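Local coordinates for uncharacterized protein (Enterococcus faecalis, PDB 3NAT) that is of unknown function, a DUF3013 family protein that folds as an alpha-beta half sandwich, with a helical layer over a mixed sheet, at residues Leu43-Asn48 with Glu64-Glu69; Leu73-Gln78 with Thr90-Gly95; Leu99-Leu104 with Gln157-Pro162; Val113-Gly118 with Phe134-Glu139. All coordinates share one frame; numbering follows the deposited sequence.

Contact 1. Residues Leu43-Asn48 with Glu64-Glu69; sequences LYAENN and EFIEFE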
loop_
_atom_site.group_PDB
_atom_site.type_symbol
_atom_site.label_atom_id
_atom_site.label_comp_id
_atom_site.label_asym_id
_atom_site.label_seq_id
_atom_site.Cartn_x
_atom_site.Cartn_y
_atom_site.Cartn_z
ATOM N N LEU A 43 4.469 20.213 -13.011
ATOM C CA LEU A 43 5.419 20.819 -13.938
ATOM C C LEU A 43 4.689 21.583 -15.041
ATOM O O LEU A 43 3.624 21.173 -15.498
ATOM C CB LEU A 43 6.328 19.758 -14.558
ATOM C CG LEU A 43 7.182 18.951 -13.578
ATOM C CD1 LEU A 43 8.129 18.004 -14.308
ATOM C CD2 LEU A 43 7.961 19.883 -12.668
ATOM N N TYR A 44 5.264 22.703 -15.462
ATOM C CA TYR A 44 4.728 23.455 -16.587
ATOM C C TYR A 44 5.769 23.575 -17.692
ATOM O O TYR A 44 6.969 23.511 -17.439
ATOM C CB TYR A 44 4.268 24.841 -16.141
ATOM C CG TYR A 44 3.214 24.815 -15.057
ATOM C CD1 TYR A 44 1.880 24.579 -15.359
ATOM C CD2 TYR A 44 3.551 25.034 -13.733
ATOM C CE1 TYR A 44 0.911 24.558 -14.362
ATOM C CE2 TYR A 44 2.594 25.020 -12.734
ATOM C CZ TYR A 44 1.276 24.780 -13.052
ATOM O OH TYR A 44 0.327 24.762 -12.052
ATOM N N ALA A 45 5.299 23.733 -18.921
ATOM C CA ALA A 45 6.181 23.929 -20.064
ATOM C C ALA A 45 5.420 24.601 -21.197
ATOM O O ALA A 45 4.208 24.428 -21.338
ATOM C CB ALA A 45 6.775 22.608 -20.522
ATOM N N GLU A 46 6.139 25.376 -22.001
ATOM C CA GLU A 46 5.523 26.131 -23.080
ATOM C C GLU A 46 5.421 25.281 -24.344
ATOM O O GLU A 46 6.417 24.730 -24.811
ATOM C CB GLU A 46 6.327 27.403 -23.347
ATOM C CG GLU A 46 5.661 28.374 -24.299
ATOM C CD GLU A 46 6.549 29.556 -24.623
ATOM O OE1 GLU A 46 6.334 30.192 -25.680
ATOM O OE2 GLU A 46 7.467 29.841 -23.821
ATOM N N ASN A 47 4.210 25.173 -24.887
ATOM C CA ASN A 47 3.966 24.389 -26.097
ATOM C C ASN A 47 4.140 25.219 -27.368
ATOM O O ASN A 47 3.344 26.117 -27.646
ATOM C CB ASN A 47 2.561 23.788 -26.056
ATOM C CG ASN A 47 2.371 22.695 -27.074
ATOM O OD1 ASN A 47 3.335 22.226 -27.682
ATOM N ND2 ASN A 47 1.123 22.273 -27.265
ATOM N N ASN A 48 5.177 24.914 -28.141
ATOM C CA ASN A 48 5.513 25.722 -29.310
ATOM C C ASN A 48 5.042 25.144 -30.640
ATOM O O ASN A 48 4.175 25.722 -31.294
ATOM C CB ASN A 48 7.015 26.002 -29.355
ATOM C CG ASN A 48 7.452 26.978 -28.286
ATOM O OD1 ASN A 48 6.653 27.779 -27.797
ATOM N ND2 ASN A 48 8.727 26.921 -27.919
ATOM N N GLU A 64 -0.690 25.555 -25.559
ATOM C CA GLU A 64 0.131 26.760 -25.492
ATOM C C GLU A 64 1.075 26.753 -24.289
ATOM O O GLU A 64 2.235 27.141 -24.402
ATOM C CB GLU A 64 -0.747 28.017 -25.486
ATOM C CG GLU A 64 -2.152 27.796 -24.940
ATOM C CD GLU A 64 -2.168 27.476 -23.457
ATOM O OE1 GLU A 64 -1.337 28.043 -22.715
ATOM O OE2 GLU A 64 -3.018 26.664 -23.032
ATOM N N PHE A 65 0.572 26.308 -23.143
ATOM C CA PHE A 65 1.391 26.172 -21.942
ATOM C C PHE A 65 0.933 24.956 -21.148
ATOM O O PHE A 65 0.024 25.048 -20.321
ATOM C CB PHE A 65 1.299 27.429 -21.078
ATOM C CG PHE A 65 2.567 27.749 -20.342
ATOM C CD1 PHE A 65 3.478 28.656 -20.869
ATOM C CD2 PHE A 65 2.855 27.144 -19.130
ATOM C CE1 PHE A 65 4.649 28.955 -20.198
ATOM C CE2 PHE A 65 4.027 27.439 -18.454
ATOM C CZ PHE A 65 4.925 28.346 -18.989
ATOM N N ILE A 66 1.567 23.817 -21.408
ATOM C CA ILE A 66 1.125 22.548 -20.845
ATOM C C ILE A 66 1.424 22.423 -19.356
ATOM O O ILE A 66 2.345 23.042 -18.832
ATOM C CB ILE A 66 1.757 21.350 -21.570
ATOM C CG1 ILE A 66 3.248 21.286 -21.283
ATOM C CG2 ILE A 66 1.532 21.434 -23.070
ATOM C CD1 ILE A 66 3.947 20.225 -22.090
ATOM N N GLU A 67 0.621 21.613 -18.684
ATOM C CA GLU A 67 0.773 21.379 -17.262
ATOM C C GLU A 67 0.751 19.881 -17.003
ATOM O O GLU A 67 -0.073 19.155 -17.554
ATOM C CB GLU A 67 -0.358 22.051 -16.491
ATOM C CG GLU A 67 -0.759 21.311 -15.224
ATOM C CD GLU A 67 -1.553 22.186 -14.273
ATOM O OE1 GLU A 67 -2.037 23.248 -14.721
ATOM O OE2 GLU A 67 -1.685 21.819 -13.082
ATOM N N PHE A 68 1.672 19.412 -16.178
ATOM C CA PHE A 68 1.685 18.008 -15.822
ATOM C C PHE A 68 1.609 17.872 -14.315
ATOM O O PHE A 68 2.415 18.445 -13.595
ATOM C CB PHE A 68 2.940 17.332 -16.350
ATOM C CG PHE A 68 3.016 15.878 -16.016
ATOM C CD1 PHE A 68 2.669 14.929 -16.950
ATOM C CD2 PHE A 68 3.416 15.463 -14.760
ATOM C CE1 PHE A 68 2.731 13.593 -16.652
ATOM C CE2 PHE A 68 3.481 14.129 -14.453
ATOM C CZ PHE A 68 3.141 13.188 -15.403
ATOM N N GLU A 69 0.633 17.116 -13.836
ATOM C CA GLU A 69 0.467 16.958 -12.405
ATOM C C GLU A 69 0.604 15.502 -11.995
ATOM O O GLU A 69 0.231 14.602 -12.739
ATOM C CB GLU A 69 -0.878 17.507 -11.958
ATOM C CG GLU A 69 -1.131 17.332 -10.479
ATOM C CD GLU A 69 -2.434 17.951 -10.034
ATOM O OE1 GLU A 69 -3.461 17.236 -10.050
ATOM O OE2 GLU A 69 -2.431 19.150 -9.671
#
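Leu43 and Phe68 belong to the antiparallel pairing of strands 36-46 and 65-75, the middle strands of the mixed sheet, near the end of the first and the start of the second. They bond to each other twice, Phe68 N reaching Leu43 O at 2.7 Å. Ala45 N donates to Ile66 O at 3.0 Å; the return bond is weak. Asn47 N closes the ladder on Glu64 O at 2.8 Å.

Tyr44, Glu46, Phe65 and Glu67 share one face. Glu46 CA lies over the Phe65 ring, and Tyr44 CB meets its edge at CE2, 3.5 Å away. Glu67 runs alongside Tyr44, Glu67 CB 3.5 Å from Tyr44 CE1. Its carboxylate, turned 71° from the ring, reaches the ring's edge near its plane. On the other face Ala45 CB touches Ile66 CG1 at 3.8 Å, and Leu122 packs on both. Backbone bonds thus hold the register, while the apolar face is buried against helix 101-125 and the loop after it and the acidic face is largely exposed.

Contact 2. Residues Leu73-Gln78 with Thr90-Gly95; sequences LFYNPQ and TIPYEG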
loop_
_atom_site.group_PDB
_atom_site.type_symbol
_atom_site.label_atom_id
_atom_site.label_comp_id
_atom_site.label_asym_id
_atom_site.label_seq_id
_atom_site.Cartn_x
_atom_site.Cartn_y
_atom_site.Cartn_z
ATOM N N LEU A 73 2.188 9.364 -2.403
ATOM C CA LEU A 73 1.328 9.125 -1.242
ATOM C C LEU A 73 1.981 8.440 -0.041
ATOM O O LEU A 73 2.721 7.472 -0.181
ATOM C CB LEU A 73 0.104 8.321 -1.664
ATOM C CG LEU A 73 -1.025 8.242 -0.643
ATOM C CD1 LEU A 73 -1.734 9.585 -0.557
ATOM C CD2 LEU A 73 -1.997 7.152 -1.043
ATOM N N PHE A 74 1.675 8.942 1.148
ATOM C CA PHE A 74 2.076 8.290 2.382
ATOM C C PHE A 74 0.846 7.673 3.014
ATOM O O PHE A 74 -0.169 8.352 3.179
ATOM C CB PHE A 74 2.657 9.313 3.335
ATOM C CG PHE A 74 3.990 9.833 2.917
ATOM C CD1 PHE A 74 5.145 9.144 3.238
ATOM C CD2 PHE A 74 4.097 11.018 2.220
ATOM C CE1 PHE A 74 6.388 9.622 2.864
ATOM C CE2 PHE A 74 5.335 11.504 1.843
ATOM C CZ PHE A 74 6.484 10.803 2.165
ATOM N N TYR A 75 0.923 6.398 3.375
ATOM C CA TYR A 75 -0.262 5.713 3.866
ATOM C C TYR A 75 0.038 4.756 4.994
ATOM O O TYR A 75 1.144 4.222 5.097
ATOM C CB TYR A 75 -0.932 4.940 2.738
ATOM C CG TYR A 75 -0.135 3.739 2.279
ATOM C CD1 TYR A 75 -0.534 2.445 2.596
ATOM C CD2 TYR A 75 1.026 3.897 1.548
ATOM C CE1 TYR A 75 0.197 1.340 2.177
ATOM C CE2 TYR A 75 1.765 2.803 1.135
ATOM C CZ TYR A 75 1.342 1.526 1.438
ATOM O OH TYR A 75 2.088 0.444 1.015
ATOM N N ASN A 76 -0.968 4.552 5.839
ATOM C CA ASN A 76 -0.917 3.534 6.878
ATOM C C ASN A 76 -1.486 2.245 6.322
ATOM O O ASN A 76 -2.656 2.196 5.973
ATOM C CB ASN A 76 -1.733 3.967 8.088
ATOM C CG ASN A 76 -1.584 3.014 9.258
ATOM O OD1 ASN A 76 -1.169 1.869 9.095
ATOM N ND2 ASN A 76 -1.920 3.488 10.450
ATOM N N PRO A 77 -0.650 1.201 6.215
ATOM C CA PRO A 77 -1.085 -0.080 5.650
ATOM C C PRO A 77 -2.119 -0.777 6.525
ATOM O O PRO A 77 -2.846 -1.643 6.040
ATOM C CB PRO A 77 0.208 -0.896 5.600
ATOM C CG PRO A 77 1.291 0.120 5.560
ATOM C CD PRO A 77 0.803 1.229 6.444
ATOM N N GLN A 78 -2.182 -0.393 7.794
ATOM C CA GLN A 78 -3.193 -0.913 8.704
ATOM C C GLN A 78 -4.498 -0.132 8.587
ATOM O O GLN A 78 -5.543 -0.603 9.017
ATOM C CB GLN A 78 -2.702 -0.840 10.150
ATOM C CG GLN A 78 -1.384 -1.530 10.401
ATOM C CD GLN A 78 -1.452 -3.010 10.124
ATOM O OE1 GLN A 78 -2.518 -3.621 10.215
ATOM N NE2 GLN A 78 -0.312 -3.602 9.783
ATOM N N THR A 90 4.006 5.002 -3.563
ATOM C CA THR A 90 3.069 4.833 -2.475
ATOM C C THR A 90 3.874 4.378 -1.279
ATOM O O THR A 90 4.219 3.212 -1.165
ATOM C CB THR A 90 1.997 3.801 -2.845
ATOM O OG1 THR A 90 0.982 4.438 -3.624
ATOM C CG2 THR A 90 1.345 3.248 -1.634
ATOM N N ILE A 91 4.182 5.311 -0.390
ATOM C CA ILE A 91 5.101 5.058 0.709
ATOM C C ILE A 91 4.388 4.792 2.019
ATOM O O ILE A 91 3.678 5.653 2.536
ATOM C CB ILE A 91 6.039 6.241 0.920
ATOM C CG1 ILE A 91 6.744 6.584 -0.392
ATOM C CG2 ILE A 91 7.037 5.923 2.023
ATOM C CD1 ILE A 91 7.679 7.737 -0.284
ATOM N N PRO A 92 4.587 3.588 2.564
ATOM C CA PRO A 92 3.931 3.184 3.809
ATOM C C PRO A 92 4.667 3.751 5.005
ATOM O O PRO A 92 5.895 3.852 4.979
ATOM C CB PRO A 92 4.067 1.660 3.792
ATOM C CG PRO A 92 5.326 1.404 3.008
ATOM C CD PRO A 92 5.436 2.521 1.999
ATOM N N TYR A 93 3.919 4.122 6.037
ATOM C CA TYR A 93 4.510 4.539 7.293
ATOM C C TYR A 93 3.885 3.704 8.399
ATOM O O TYR A 93 2.856 3.058 8.177
ATOM C CB TYR A 93 4.291 6.030 7.525
ATOM C CG TYR A 93 2.846 6.426 7.719
ATOM C CD1 TYR A 93 2.065 6.842 6.646
ATOM C CD2 TYR A 93 2.262 6.395 8.985
ATOM C CE1 TYR A 93 0.740 7.208 6.828
ATOM C CE2 TYR A 93 0.938 6.764 9.175
ATOM C CZ TYR A 93 0.184 7.166 8.095
ATOM O OH TYR A 93 -1.131 7.525 8.280
ATOM N N GLU A 94 4.501 3.714 9.582
ATOM C CA GLU A 94 4.139 2.776 10.650
ATOM C C GLU A 94 3.123 3.306 11.632
ATOM O O GLU A 94 3.443 3.503 12.803
ATOM C CB GLU A 94 5.371 2.360 11.449
ATOM C CG GLU A 94 6.485 1.796 10.617
ATOM C CD GLU A 94 7.524 1.114 11.462
ATOM O OE1 GLU A 94 7.220 0.821 12.641
ATOM O OE2 GLU A 94 8.637 0.872 10.950
ATOM N N GLY A 95 1.893 3.499 11.180
ATOM C CA GLY A 95 0.888 4.059 12.053
ATOM C C GLY A 95 1.490 5.247 12.773
ATOM O O GLY A 95 2.107 6.103 12.140
HETATM O O HOH W 1 -2.103 6.278 10.441
#
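Tyr75 lies alongside Pro92 where strands 65-75 and 90-92 run parallel, with Pro92 CA over one face of the ring. CG of Tyr75 sits between the backbone N and the carbonyl carbon (chi1 70°), which swings the ring from CB toward strand 90-92. Along the ring, CD2 comes to 3.3 Å from Ile91 O. CE2 lies near Pro92 N, and CZ is 3.6 Å from Pro92 CB. At the tip, OH meets CB and CG of the same proline. Pro77 of the second subunit also packs on Tyr75, and a zinc ion is bound about 4 Å from the tyrosine side chain.

Within the chain, 90-92 is the outermost strand and the one parallel to its neighbour. Ile91 N bonds to Leu73 O at 2.6 Å, Tyr75 N to Ile91 O, and Tyr93 N to Tyr75 O. On the sheet face opposite Tyr75 and Pro92, Phe74 lies alongside Ile91, CD1 to CB 3.8 Å.

Past the strands, Asn76 CA sits over one face of the Tyr93 ring. Asn76 OD1 accepts from Gln78 N, forming an Asx turn. Its ND2 donates to a water that donates to Tyr93 OH, which also bonds to His35 O.

Contact 3. Residues Leu99-Leu104 with Gln157-Pro162; sequences LRKAVL and QWIAYP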
loop_
_atom_site.group_PDB
_atom_site.type_symbol
_atom_site.label_atom_id
_atom_site.label_comp_id
_atom_site.label_asym_id
_atom_site.label_seq_id
_atom_site.Cartn_x
_atom_site.Cartn_y
_atom_site.Cartn_z
ATOM N N LEU A 99 7.755 7.778 10.269
ATOM C CA LEU A 99 8.863 7.338 9.441
ATOM C C LEU A 99 10.141 7.838 10.057
ATOM O O LEU A 99 10.156 8.897 10.676
ATOM C CB LEU A 99 8.755 7.906 8.021
ATOM C CG LEU A 99 7.724 7.350 7.037
ATOM C CD1 LEU A 99 7.617 8.246 5.821
ATOM C CD2 LEU A 99 8.069 5.939 6.613
ATOM N N ARG A 100 11.217 7.087 9.883
ATOM C CA ARG A 100 12.525 7.589 10.246
ATOM C C ARG A 100 12.743 8.895 9.495
ATOM O O ARG A 100 12.292 9.066 8.359
ATOM C CB ARG A 100 13.610 6.580 9.885
ATOM C CG ARG A 100 13.756 5.448 10.883
ATOM C CD ARG A 100 14.520 4.281 10.286
ATOM N NE ARG A 100 15.806 4.697 9.727
ATOM C CZ ARG A 100 16.178 4.518 8.458
ATOM N NH1 ARG A 100 15.366 3.923 7.592
ATOM N NH2 ARG A 100 17.375 4.933 8.054
ATOM N N LYS A 101 13.424 9.825 10.143
ATOM C CA LYS A 101 13.706 11.109 9.541
ATOM C C LYS A 101 14.450 10.909 8.224
ATOM O O LYS A 101 14.166 11.581 7.236
ATOM C CB LYS A 101 14.547 11.934 10.506
ATOM C CG LYS A 101 14.751 13.378 10.109
ATOM C CD LYS A 101 15.596 14.074 11.152
ATOM C CE LYS A 101 16.587 15.015 10.511
ATOM N NZ LYS A 101 15.914 16.191 9.903
ATOM N N ALA A 102 15.391 9.967 8.221
ATOM C CA ALA A 102 16.252 9.718 7.062
ATOM C C ALA A 102 15.453 9.415 5.815
ATOM O O ALA A 102 15.852 9.757 4.706
ATOM C CB ALA A 102 17.213 8.585 7.350
ATOM N N VAL A 103 14.324 8.753 6.008
ATOM C CA VAL A 103 13.428 8.431 4.914
ATOM C C VAL A 103 12.699 9.670 4.430
ATOM O O VAL A 103 12.589 9.906 3.230
ATOM C CB VAL A 103 12.375 7.439 5.367
ATOM C CG1 VAL A 103 11.341 7.225 4.271
ATOM C CG2 VAL A 103 13.039 6.145 5.776
ATOM N N LEU A 104 12.170 10.448 5.365
ATOM C CA LEU A 104 11.519 11.691 5.001
ATOM C C LEU A 104 12.510 12.532 4.221
ATOM O O LEU A 104 12.160 13.176 3.240
ATOM C CB LEU A 104 11.071 12.454 6.242
ATOM C CG LEU A 104 9.644 12.265 6.763
ATOM C CD1 LEU A 104 8.682 12.058 5.625
ATOM C CD2 LEU A 104 9.561 11.108 7.724
ATOM N N GLN A 157 16.279 9.000 13.896
ATOM C CA GLN A 157 15.291 9.769 14.619
ATOM C C GLN A 157 13.984 9.568 13.889
ATOM O O GLN A 157 13.940 9.602 12.662
ATOM C CB GLN A 157 15.663 11.249 14.631
ATOM C CG GLN A 157 14.572 12.142 15.215
ATOM C CD GLN A 157 14.883 13.624 15.085
ATOM O OE1 GLN A 157 14.021 14.476 15.331
ATOM N NE2 GLN A 157 16.116 13.941 14.691
ATOM N N TRP A 158 12.916 9.338 14.638
ATOM C CA TRP A 158 11.621 9.066 14.032
ATOM C C TRP A 158 10.758 10.291 14.066
ATOM O O TRP A 158 10.848 11.106 14.977
ATOM C CB TRP A 158 10.919 7.930 14.757
ATOM C CG TRP A 158 11.574 6.628 14.517
ATOM C CD1 TRP A 158 12.730 6.167 15.085
ATOM C CD2 TRP A 158 11.128 5.611 13.627
ATOM N NE1 TRP A 158 13.025 4.917 14.600
ATOM C CE2 TRP A 158 12.056 4.553 13.702
ATOM C CE3 TRP A 158 10.030 5.488 12.777
ATOM C CZ2 TRP A 158 11.915 3.390 12.961
ATOM C CZ3 TRP A 158 9.892 4.334 12.042
ATOM C CH2 TRP A 158 10.829 3.298 12.138
ATOM N N ILE A 159 9.914 10.417 13.061
ATOM C CA ILE A 159 9.047 11.565 12.943
ATOM C C ILE A 159 7.636 11.055 12.809
ATOM O O ILE A 159 7.258 10.500 11.782
ATOM C CB ILE A 159 9.451 12.424 11.759
ATOM C CG1 ILE A 159 10.711 13.207 12.132
ATOM C CG2 ILE A 159 8.322 13.358 11.365
ATOM C CD1 ILE A 159 11.360 13.872 10.967
ATOM N N ALA A 160 6.873 11.235 13.878
ATOM C CA ALA A 160 5.589 10.581 14.029
ATOM C C ALA A 160 4.522 11.157 13.126
ATOM O O ALA A 160 4.719 12.173 12.465
ATOM C CB ALA A 160 5.146 10.655 15.458
ATOM N N TYR A 161 3.382 10.485 13.116
ATOM C CA TYR A 161 2.234 10.924 12.351
ATOM C C TYR A 161 1.339 11.762 13.254
ATOM O O TYR A 161 1.128 11.423 14.420
ATOM C CB TYR A 161 1.492 9.703 11.833
ATOM C CG TYR A 161 0.248 9.991 11.036
ATOM C CD1 TYR A 161 -0.995 10.048 11.651
ATOM C CD2 TYR A 161 0.304 10.170 9.664
ATOM C CE1 TYR A 161 -2.141 10.295 10.926
ATOM C CE2 TYR A 161 -0.840 10.419 8.932
ATOM C CZ TYR A 161 -2.058 10.478 9.569
ATOM O OH TYR A 161 -3.197 10.723 8.843
ATOM N N PRO A 162 0.823 12.874 12.715
ATOM C CA PRO A 162 -0.070 13.823 13.385
ATOM C C PRO A 162 -1.197 13.150 14.183
ATOM O O PRO A 162 -1.551 12.007 13.912
ATOM C CB PRO A 162 -0.649 14.615 12.211
ATOM C CG PRO A 162 0.441 14.626 11.206
ATOM C CD PRO A 162 1.131 13.293 11.335
HETATM O O HOH W 2 16.435 8.438 10.746
#
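A two-stranded antiparallel ribbon, 99-100 with 158-159, whose first strand runs straight into helix 101-125, brings Arg100 against Trp158. Arg100 CG stands over the six-membered ring of Trp158, 3.6 Å from its centroid and 19° off the ring normal, a CH-pi contact. The guanidinium plane is turned 70° from the indole. Lys97 adds a cation-pi contact to the same indole.

Leu99 and Ile159 form the hydrogen-bonded pair of the ribbon, with Ile159 N to Leu99 O at 2.8 Å. Arg100 is also the N-cap of the helix. Lys101 N, in the first turn, donates to Gln157 O at 2.6 Å, nearly in line with the carbonyl. A water joins Ala102 N to Gln157 N, accepting from both.

CG of Lys101, anti to the backbone N (chi1 -171°), comes to 3.5 Å from Ile159 CD1. Further out, Lys101 CD passes Gln157 NE2, and NZ bonds to Tyr12 OH. Leu104 CD2 meets Ile159 CB at 4.2 Å.

Contact 4. Residues Val113-Gly118 with Phe134-Glu139; sequences VVLDEG and FELHWE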
loop_
_atom_site.group_PDB
_atom_site.type_symbol
_atom_site.label_atom_id
_atom_site.label_comp_id
_atom_site.label_asym_id
_atom_site.label_seq_id
_atom_site.Cartn_x
_atom_site.Cartn_y
_atom_site.Cartn_z
ATOM N N VAL A 113 15.586 15.378 -7.362
ATOM C CA VAL A 113 16.189 14.717 -8.513
ATOM C C VAL A 113 15.107 14.339 -9.527
ATOM O O VAL A 113 15.217 14.632 -10.719
ATOM C CB VAL A 113 16.920 13.437 -8.077
ATOM C CG1 VAL A 113 17.137 12.499 -9.245
ATOM C CG2 VAL A 113 18.223 13.767 -7.425
ATOM N N VAL A 114 14.059 13.687 -9.040
ATOM C CA VAL A 114 12.961 13.253 -9.886
ATOM C C VAL A 114 12.329 14.416 -10.667
ATOM O O VAL A 114 11.956 14.268 -11.822
ATOM C CB VAL A 114 11.910 12.487 -9.044
ATOM C CG1 VAL A 114 10.581 12.405 -9.756
ATOM C CG2 VAL A 114 12.417 11.107 -8.713
ATOM N N LEU A 115 12.230 15.580 -10.047
ATOM C CA LEU A 115 11.598 16.717 -10.701
ATOM C C LEU A 115 12.571 17.440 -11.612
ATOM O O LEU A 115 12.176 18.045 -12.599
ATOM C CB LEU A 115 11.017 17.683 -9.666
ATOM C CG LEU A 115 9.838 17.102 -8.879
ATOM C CD1 LEU A 115 9.183 18.108 -7.955
ATOM C CD2 LEU A 115 8.815 16.574 -9.841
ATOM N N ASP A 116 13.848 17.394 -11.269
ATOM C CA ASP A 116 14.852 17.981 -12.129
ATOM C C ASP A 116 14.789 17.200 -13.423
ATOM O O ASP A 116 14.475 17.742 -14.482
ATOM C CB ASP A 116 16.247 17.834 -11.521
ATOM C CG ASP A 116 16.533 18.850 -10.433
ATOM O OD1 ASP A 116 15.728 19.789 -10.243
ATOM O OD2 ASP A 116 17.580 18.698 -9.768
ATOM N N GLU A 117 15.087 15.910 -13.323
ATOM C CA GLU A 117 15.125 15.052 -14.489
ATOM C C GLU A 117 13.778 15.140 -15.193
ATOM O O GLU A 117 13.696 15.081 -16.416
ATOM C CB GLU A 117 15.465 13.614 -14.086
ATOM C CG GLU A 117 15.912 12.730 -15.240
ATOM C CD GLU A 117 17.106 13.291 -16.007
ATOM O OE1 GLU A 117 17.858 14.116 -15.438
ATOM O OE2 GLU A 117 17.294 12.895 -17.183
ATOM N N GLY A 118 12.724 15.320 -14.405
ATOM C CA GLY A 118 11.390 15.477 -14.945
ATOM C C GLY A 118 11.308 16.654 -15.891
ATOM O O GLY A 118 10.949 16.506 -17.050
ATOM N N PHE A 134 5.757 11.060 -22.185
ATOM C CA PHE A 134 6.395 11.696 -21.041
ATOM C C PHE A 134 5.727 11.342 -19.715
ATOM O O PHE A 134 4.510 11.456 -19.558
ATOM C CB PHE A 134 6.429 13.218 -21.159
ATOM C CG PHE A 134 6.850 13.889 -19.882
ATOM C CD1 PHE A 134 8.180 14.210 -19.658
ATOM C CD2 PHE A 134 5.925 14.141 -18.880
ATOM C CE1 PHE A 134 8.573 14.794 -18.477
ATOM C CE2 PHE A 134 6.307 14.732 -17.693
ATOM C CZ PHE A 134 7.635 15.060 -17.493
ATOM N N GLU A 135 6.548 10.934 -18.756
ATOM C CA GLU A 135 6.091 10.718 -17.401
ATOM C C GLU A 135 7.240 10.946 -16.433
ATOM O O GLU A 135 8.351 11.303 -16.830
ATOM C CB GLU A 135 5.515 9.312 -17.228
ATOM C CG GLU A 135 6.456 8.175 -17.592
ATOM C CD GLU A 135 5.769 6.811 -17.541
ATOM O OE1 GLU A 135 6.300 5.857 -18.148
ATOM O OE2 GLU A 135 4.696 6.693 -16.903
ATOM N N LEU A 136 6.952 10.750 -15.153
ATOM C CA LEU A 136 7.941 10.892 -14.103
ATOM C C LEU A 136 8.443 9.513 -13.707
ATOM O O LEU A 136 7.686 8.541 -13.704
ATOM C CB LEU A 136 7.305 11.574 -12.905
ATOM C CG LEU A 136 7.691 13.023 -12.638
ATOM C CD1 LEU A 136 8.057 13.741 -13.914
ATOM C CD2 LEU A 136 6.566 13.736 -11.898
ATOM N N HIS A 137 9.722 9.421 -13.375
ATOM C CA HIS A 137 10.304 8.128 -13.053
ATOM C C HIS A 137 10.797 8.058 -11.622
ATOM O O HIS A 137 11.687 8.803 -11.221
ATOM C CB HIS A 137 11.419 7.788 -14.036
ATOM C CG HIS A 137 10.975 7.824 -15.463
ATOM N ND1 HIS A 137 10.163 6.854 -16.013
ATOM C CD2 HIS A 137 11.207 8.727 -16.446
ATOM C CE1 HIS A 137 9.921 7.153 -17.276
ATOM N NE2 HIS A 137 10.541 8.284 -17.562
ATOM N N TRP A 138 10.201 7.155 -10.856
ATOM C CA TRP A 138 10.604 6.951 -9.483
ATOM C C TRP A 138 11.289 5.595 -9.362
ATOM O O TRP A 138 10.631 4.564 -9.317
ATOM C CB TRP A 138 9.382 7.029 -8.573
ATOM C CG TRP A 138 9.718 6.906 -7.145
ATOM C CD1 TRP A 138 9.943 5.754 -6.447
ATOM C CD2 TRP A 138 9.887 7.975 -6.216
ATOM N NE1 TRP A 138 10.235 6.042 -5.142
ATOM C CE2 TRP A 138 10.204 7.402 -4.974
ATOM C CE3 TRP A 138 9.793 9.365 -6.314
ATOM C CZ2 TRP A 138 10.433 8.173 -3.837
ATOM C CZ3 TRP A 138 10.013 10.124 -5.181
ATOM C CH2 TRP A 138 10.330 9.529 -3.964
ATOM N N GLU A 139 12.616 5.608 -9.337
ATOM C CA GLU A 139 13.415 4.398 -9.185
ATOM C C GLU A 139 13.716 4.138 -7.721
ATOM O O GLU A 139 14.566 4.790 -7.128
ATOM C CB GLU A 139 14.742 4.535 -9.929
ATOM C CG GLU A 139 14.607 4.672 -11.418
ATOM C CD GLU A 139 14.287 3.358 -12.087
ATOM O OE1 GLU A 139 14.548 2.301 -11.468
ATOM O OE2 GLU A 139 13.780 3.383 -13.231
HETATM O O HOH W 3 11.831 11.949 -13.448
#
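Val114 gives helix 101-125 its main hold on the loop 134-139, which leads into helix 140-151. With CG1 anti to the backbone N (chi1 162°), both methyls lie near His137 O, CG2 at 3.5 Å. CG1 also meets Leu136 CG at 4.1 Å, and CG2 lies 4.0 Å from Trp138 CE3. The Trp138 ring also meets Tyr110 and Phe143 edge-to-face. Val114 O accepts from a water at 2.8 Å, and that water takes the N-H of His137, so it bridges helix and loop.

Leu115 comes next and touches Leu136 methyl to methyl, CD2 to CD2 at 4.2 Å. At Gly118, which has no side chain, Leu136 comes close to the helix backbone, its CD1 3.9 Å from Gly118 CA. Gly118 O points at the edge of the Phe134 ring, in its plane, 3.3 Å from CE1.

The two segments meet through aliphatic and aromatic groups, with no direct hydrogen bond, so helix and loop are held by shape and by one water bridge.

Contacts 1 and 2 both use strand 65-75: contact 1 takes its antiparallel pairing with 36-46 near one end, contact 2 its parallel pairing with 90-92 near the other. Contact 2 is the buried one. The others are partly buried: contact 1 lies far from the chain's centre with several exposed residues, and contact 4 is nearest the centre. Contacts 3 and 4 share helix 101-125. Contact 3 fixes its start by backbone bonds, whereas contact 4 packs apolar groups farther along. Contact 4 also rests on contact 1, where Phe68 packs on Phe134 and Leu136. Contact 2 meets contact 3 through Phe74 on Leu99 and Tyr93 on Tyr161. Of the four, contact 2 alone reaches the second subunit.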